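Local coordinates for protein alpha-galacturonidase (Bacillus subtilis, PDB 3FEF) that hydrolyses alpha-1,4-linked di-galacturonate, probably its natural substrate, as an NAD- and manganese-dependent alpha-galacturonidase of glycosyl hydrolase family 4, at residues A[130-133]-A[134-138]; A[367-370]-A[371-374]. One frame throughout, in Å; residues are numbered along the deposited sequence.

Contact 1 (A[130-133]-A[134-138]); sequences ARAI and RDYAP
Arg131 and Arg134, one helical turn apart, run past each other at a slant, their guanidinium planes inclined by 52°. It is the aliphatic part of Arg131 that touches: its CG lies over one face of the Arg134 guanidinium, 3.8 Å from Arg134 NH2. The charged ends stay apart, with Arg131 NE 5.4 Å from Arg134 NH2, so the contact is methylene against cation and the like charges do not meet. Arg134 reaches this place because its CG stands opposite the backbone N (chi1 -176°) and its chain then bends at the third torsion, which brings the guanidinium round toward Arg131. There Asp135 OD1 meets its edge in plane, although at 3.7 Å from Arg134 NE this is a long salt bridge and probably a modest restraint.

Farther round the helix, Tyr136 lies against Ala132, whose CB is 4.3 Å from Tyr136 CD2. One face of the ring is covered by Asp135 CB, 3.8 Å above the plane, over the ring centre. The short bond from Tyr136 N to Ala132 O, 2.7 Å, enters nearly in line with the carbonyl (163° at the oxygen) and ties the backbone at the root of this ring. Leu73 of helix 69-73 touches both Ala132 and Tyr136.

The last of the i to i+4 helical backbone bonds, after those of Arg134, Asp135 and Tyr136, joins Ala137 N to Ile133 O at 2.8 Å. Ala137 has already left helical backbone angles, and Pro138, which has no N-H to give, brings its CD close to the same oxygen. Ala137 O takes a hydrogen bond from Ser140 OG. This is the C-terminal end of helix 112-136, the point where a beta-alpha-beta unit of the Rossmann-type nucleotide-binding domain turns from helix back toward strand 141-144.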
ATOM      1  N   ALA A 130     -14.332  16.317 -19.634  1.00 24.02           N
ATOM      2  CA  ALA A 130     -13.350  15.231 -19.696  1.00 28.65           C
ATOM      3  C   ALA A 130     -13.547  14.307 -20.903  1.00 29.61           C
ATOM      4  O   ALA A 130     -12.568  13.801 -21.470  1.00 29.77           O
ATOM      5  CB  ALA A 130     -13.344  14.408 -18.378  1.00 26.45           C
ATOM      6  N   ARG A 131     -14.805  14.063 -21.282  1.00 28.96           N
ATOM      7  CA  ARG A 131     -15.077  13.178 -22.412  1.00 27.13           C
ATOM      8  C   ARG A 131     -14.697  13.875 -23.706  1.00 26.10           C
ATOM      9  O   ARG A 131     -14.233  13.236 -24.647  1.00 28.71           O
ATOM     10  CB  ARG A 131     -16.542  12.707 -22.424  1.00 29.49           C
ATOM     11  CG  ARG A 131     -16.847  11.624 -21.375  1.00 31.60           C
ATOM     12  CD  ARG A 131     -18.236  11.003 -21.560  1.00 33.09           C
ATOM     13  NE  ARG A 131     -19.256  11.971 -21.196  1.00 38.11           N
ATOM     14  CZ  ARG A 131     -19.814  12.066 -19.988  1.00 39.17           C
ATOM     15  NH1 ARG A 131     -19.462  11.223 -19.017  1.00 39.14           N
ATOM     16  NH2 ARG A 131     -20.726  13.004 -19.761  1.00 35.86           N
ATOM     17  N   ALA A 132     -14.853  15.197 -23.733  1.00 24.48           N
ATOM     18  CA  ALA A 132     -14.504  15.987 -24.922  1.00 25.98           C
ATOM     19  C   ALA A 132     -12.998  16.066 -25.118  1.00 26.94           C
ATOM     20  O   ALA A 132     -12.484  15.882 -26.224  1.00 28.26           O
ATOM     21  CB  ALA A 132     -15.102  17.393 -24.819  1.00 23.71           C
ATOM     22  N   ILE A 133     -12.284  16.358 -24.035  1.00 30.42           N
ATOM     23  CA  ILE A 133     -10.827  16.315 -24.056  1.00 27.91           C
ATOM     24  C   ILE A 133     -10.348  14.934 -24.485  1.00 28.42           C
ATOM     25  O   ILE A 133      -9.460  14.809 -25.323  1.00 28.79           O
ATOM     26  CB  ILE A 133     -10.265  16.663 -22.674  1.00 28.07           C
ATOM     27  CG1 ILE A 133     -10.584  18.119 -22.355  1.00 26.98           C
ATOM     28  CG2 ILE A 133      -8.765  16.386 -22.611  1.00 26.06           C
ATOM     29  CD1 ILE A 133     -10.381  18.470 -20.916  1.00 30.48           C
ATOM     30  N   ARG A 134     -10.933  13.888 -23.914  1.00 30.65           N
ATOM     31  CA  ARG A 134     -10.598  12.528 -24.350  1.00 31.77           C
ATOM     32  C   ARG A 134     -10.832  12.345 -25.852  1.00 32.58           C
ATOM     33  O   ARG A 134     -10.032  11.719 -26.539  1.00 31.14           O
ATOM     34  CB  ARG A 134     -11.456  11.494 -23.629  1.00 32.44           C
ATOM     35  CG  ARG A 134     -11.067  10.048 -23.977  1.00 34.25           C
ATOM     36  CD  ARG A 134     -11.976   9.068 -23.280  1.00 35.82           C
ATOM     37  NE  ARG A 134     -13.338   9.214 -23.778  1.00 41.03           N
ATOM     38  CZ  ARG A 134     -14.420   8.742 -23.167  1.00 42.82           C
ATOM     39  NH1 ARG A 134     -14.307   8.107 -22.011  1.00 43.06           N
ATOM     40  NH2 ARG A 134     -15.618   8.917 -23.710  1.00 43.33           N
ATOM     41  N   ASP A 135     -11.941  12.879 -26.348  1.00 32.70           N
ATOM     42  CA  ASP A 135     -12.313  12.659 -27.738  1.00 35.83           C
ATOM     43  C   ASP A 135     -11.453  13.508 -28.674  1.00 34.55           C
ATOM     44  O   ASP A 135     -10.966  13.013 -29.665  1.00 34.68           O
ATOM     45  CB  ASP A 135     -13.801  12.957 -27.960  1.00 37.94           C
ATOM     46  CG  ASP A 135     -14.721  11.979 -27.226  1.00 40.07           C
ATOM     47  OD1 ASP A 135     -14.289  10.851 -26.918  1.00 41.32           O
ATOM     48  OD2 ASP A 135     -15.889  12.343 -26.953  1.00 43.08           O
ATOM     49  N   TYR A 136     -11.227  14.773 -28.344  1.00 35.32           N
ATOM     50  CA  TYR A 136     -10.566  15.672 -29.303  1.00 33.85           C
ATOM     51  C   TYR A 136      -9.141  16.112 -29.010  1.00 33.83           C
ATOM     52  O   TYR A 136      -8.485  16.626 -29.893  1.00 36.77           O
ATOM     53  CB  TYR A 136     -11.447  16.899 -29.553  1.00 34.91           C
ATOM     54  CG  TYR A 136     -12.875  16.495 -29.808  1.00 38.26           C
ATOM     55  CD1 TYR A 136     -13.207  15.747 -30.936  1.00 37.45           C
ATOM     56  CD2 TYR A 136     -13.879  16.807 -28.903  1.00 38.03           C
ATOM     57  CE1 TYR A 136     -14.498  15.351 -31.163  1.00 40.73           C
ATOM     58  CE2 TYR A 136     -15.182  16.409 -29.124  1.00 40.84           C
ATOM     59  CZ  TYR A 136     -15.482  15.678 -30.260  1.00 41.51           C
ATOM     60  OH  TYR A 136     -16.771  15.274 -30.502  1.00 44.79           O
ATOM     61  N   ALA A 137      -8.652  15.932 -27.786  1.00 34.82           N
ATOM     62  CA  ALA A 137      -7.335  16.467 -27.439  1.00 31.53           C
ATOM     63  C   ALA A 137      -6.711  15.656 -26.319  1.00 31.14           C
ATOM     64  O   ALA A 137      -6.242  16.204 -25.320  1.00 30.67           O
ATOM     65  CB  ALA A 137      -7.462  17.926 -27.040  1.00 32.47           C
ATOM     66  N   PRO A 138      -6.732  14.330 -26.479  1.00 31.24           N
ATOM     67  CA  PRO A 138      -6.274  13.366 -25.486  1.00 30.47           C
ATOM     68  C   PRO A 138      -4.883  13.657 -24.952  1.00 30.69           C
ATOM     69  O   PRO A 138      -4.583  13.295 -23.822  1.00 30.97           O
ATOM     70  CB  PRO A 138      -6.280  12.033 -26.254  1.00 30.25           C
ATOM     71  CG  PRO A 138      -6.629  12.381 -27.698  1.00 29.61           C
ATOM     72  CD  PRO A 138      -7.374  13.668 -27.624  1.00 30.47           C
TER

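Contact 2 (A[367-370]-A[371-374]); sequences FITR and NRVQ
Phe367 N donates to Gln374 O in the shortest hydrogen bond between the two strands, 2.7 Å and nearly straight at 168°. Gln374 N returns a bond to Phe367 O, and Thr369 and Arg372 form the next hydrogen-bonded pair of the antiparallel ladder. Side by side with Phe367, Gln374 brings OE1 to the ring edge, 3.5 Å from Phe367 CD2, while its NE2 binds Asn200 of the second subunit.

On the same face, Thr369 CG2 sits over the centre of the Arg372 guanidinium, 3.3 Å above its plane. With OG1 opposite the backbone N (chi1 -173°), the methyl of Thr369 is left to meet the flat group. Arg372 NH1 adds a weak bond to Arg370 O, 3.3 Å long, and NH2 another weak one to Arg198 O of the second subunit. An alanine in place of Arg372 would probably leave the Thr369 methyl without its flat partner and Arg370 O without this weak donor. A type II turn spans Thr369 to Arg372, with positive phi (55°) at Asn371.

On the opposite face, Ile368 CG2 and Val373 CG2 meet at 4.1 Å, and both side chains touch Leu335 of helix 328-335. Strand 361-369 lies between strands 341-348 and 372-375 in the antiparallel sheet; Ile368 shares a backbone hydrogen bond with Leu341.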
ATOM      1  N   PHE A 367       7.493  19.269 -10.080  1.00 21.19           N
ATOM      2  CA  PHE A 367       8.565  19.611 -11.000  1.00 20.81           C
ATOM      3  C   PHE A 367       7.931  19.581 -12.372  1.00 23.01           C
ATOM      4  O   PHE A 367       7.291  18.595 -12.747  1.00 20.54           O
ATOM      5  CB  PHE A 367       9.692  18.568 -10.945  1.00 19.31           C
ATOM      6  CG  PHE A 367      10.795  18.805 -11.973  1.00 22.15           C
ATOM      7  CD1 PHE A 367      11.459  20.023 -12.026  1.00 23.22           C
ATOM      8  CD2 PHE A 367      11.173  17.809 -12.861  1.00 24.13           C
ATOM      9  CE1 PHE A 367      12.484  20.259 -12.963  1.00 26.28           C
ATOM     10  CE2 PHE A 367      12.193  18.039 -13.808  1.00 29.37           C
ATOM     11  CZ  PHE A 367      12.846  19.269 -13.854  1.00 23.92           C
ATOM     12  N   ILE A 368       8.076  20.662 -13.113  1.00 18.85           N
ATOM     13  CA  ILE A 368       7.393  20.738 -14.373  1.00 21.58           C
ATOM     14  C   ILE A 368       8.414  20.984 -15.437  1.00 21.53           C
ATOM     15  O   ILE A 368       9.247  21.872 -15.322  1.00 22.17           O
ATOM     16  CB  ILE A 368       6.319  21.843 -14.387  1.00 22.26           C
ATOM     17  CG1 ILE A 368       5.399  21.697 -13.167  1.00 21.60           C
ATOM     18  CG2 ILE A 368       5.525  21.785 -15.681  1.00 18.29           C
ATOM     19  CD1 ILE A 368       4.268  22.707 -13.130  1.00 21.30           C
ATOM     20  N   THR A 369       8.366  20.166 -16.470  1.00 22.10           N
ATOM     21  CA  THR A 369       9.273  20.344 -17.583  1.00 26.14           C
ATOM     22  C   THR A 369       8.570  19.824 -18.837  1.00 24.10           C
ATOM     23  O   THR A 369       7.357  19.611 -18.811  1.00 21.81           O
ATOM     24  CB  THR A 369      10.638  19.682 -17.295  1.00 28.68           C
ATOM     25  OG1 THR A 369      11.559  20.013 -18.332  1.00 34.88           O
ATOM     26  CG2 THR A 369      10.516  18.174 -17.178  1.00 29.70           C
ATOM     27  N   ARG A 370       9.290  19.661 -19.942  1.00 21.37           N
ATOM     28  CA  ARG A 370       8.588  19.382 -21.195  1.00 22.33           C
ATOM     29  C   ARG A 370       7.591  18.240 -21.020  1.00 23.29           C
ATOM     30  O   ARG A 370       7.986  17.128 -20.740  1.00 21.43           O
ATOM     31  CB  ARG A 370       9.559  19.068 -22.347  1.00 21.34           C
ATOM     32  CG  ARG A 370       8.851  19.010 -23.700  1.00 22.06           C
ATOM     33  CD  ARG A 370       9.707  18.314 -24.750  1.00 23.29           C
ATOM     34  NE  ARG A 370       8.967  18.172 -25.990  1.00 24.63           N
ATOM     35  CZ  ARG A 370       8.123  17.171 -26.232  1.00 27.25           C
ATOM     36  NH1 ARG A 370       7.939  16.215 -25.328  1.00 26.38           N
ATOM     37  NH2 ARG A 370       7.466  17.123 -27.375  1.00 29.34           N
ATOM     38  N   ASN A 371       6.300  18.514 -21.184  1.00 23.63           N
ATOM     39  CA  ASN A 371       5.300  17.451 -21.183  1.00 25.94           C
ATOM     40  C   ASN A 371       5.374  16.584 -19.916  1.00 29.52           C
ATOM     41  O   ASN A 371       5.113  15.384 -19.990  1.00 29.55           O
ATOM     42  CB  ASN A 371       5.468  16.546 -22.420  1.00 26.76           C
ATOM     43  CG  ASN A 371       4.278  15.592 -22.633  1.00 29.71           C
ATOM     44  OD1 ASN A 371       3.122  15.972 -22.465  1.00 31.07           O
ATOM     45  ND2 ASN A 371       4.565  14.358 -23.026  1.00 27.98           N
ATOM     46  N   ARG A 372       5.715  17.191 -18.773  1.00 25.87           N
ATOM     47  CA  ARG A 372       5.879  16.452 -17.507  1.00 28.69           C
ATOM     48  C   ARG A 372       5.445  17.304 -16.343  1.00 26.45           C
ATOM     49  O   ARG A 372       5.964  18.408 -16.168  1.00 24.92           O
ATOM     50  CB  ARG A 372       7.359  16.102 -17.261  1.00 26.80           C
ATOM     51  CG  ARG A 372       7.721  14.668 -17.386  1.00 33.35           C
ATOM     52  CD  ARG A 372       8.806  14.492 -18.447  1.00 39.08           C
ATOM     53  NE  ARG A 372      10.167  14.798 -18.020  1.00 39.91           N
ATOM     54  CZ  ARG A 372      11.112  15.282 -18.835  1.00 42.49           C
ATOM     55  NH1 ARG A 372      10.838  15.567 -20.115  1.00 38.89           N
ATOM     56  NH2 ARG A 372      12.340  15.489 -18.372  1.00 36.95           N
ATOM     57  N   VAL A 373       4.529  16.786 -15.527  1.00 22.68           N
ATOM     58  CA  VAL A 373       4.272  17.390 -14.220  1.00 21.45           C
ATOM     59  C   VAL A 373       4.483  16.302 -13.173  1.00 21.56           C
ATOM     60  O   VAL A 373       3.780  15.315 -13.169  1.00 26.19           O
ATOM     61  CB  VAL A 373       2.826  17.931 -14.116  1.00 24.45           C
ATOM     62  CG1 VAL A 373       2.532  18.448 -12.681  1.00 22.83           C
ATOM     63  CG2 VAL A 373       2.586  19.006 -15.170  1.00 20.75           C
ATOM     64  N   GLN A 374       5.450  16.480 -12.289  1.00 22.28           N
ATOM     65  CA  GLN A 374       5.872  15.415 -11.424  1.00 21.39           C
ATOM     66  C   GLN A 374       5.876  15.897  -9.976  1.00 21.73           C
ATOM     67  O   GLN A 374       6.706  16.719  -9.567  1.00 22.94           O
ATOM     68  CB  GLN A 374       7.254  14.922 -11.839  1.00 22.31           C
ATOM     69  CG  GLN A 374       7.370  14.550 -13.321  1.00 26.65           C
ATOM     70  CD  GLN A 374       8.752  14.012 -13.679  1.00 27.01           C
ATOM     71  OE1 GLN A 374       9.719  14.750 -13.716  1.00 28.20           O
ATOM     72  NE2 GLN A 374       8.839  12.722 -13.928  1.00 28.90           N
TER

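From the N terminus the chain reaches contact 1 first, at the end of helix 112-136, then enters strand 141-144 of the parallel sheet. Contact 2 comes more than 220 residues later, in the C-terminal domain of the family 4 glycosyl hydrolases, where the hairpin of strands 361-369 and 372-375 turns back on itself. Each joins consecutive residues and closes just a local turn, one helical and one beta; they lie in series, neither nesting nor crossing. The centres of contacts 1 and 2 are 21 Å apart, and the two do not touch. A tie between the two regions comes from Asn371, whose OD1 accepts hydrogen bonds from Trp141 and Lys164, at the starts of strands 141-144 and 164-167.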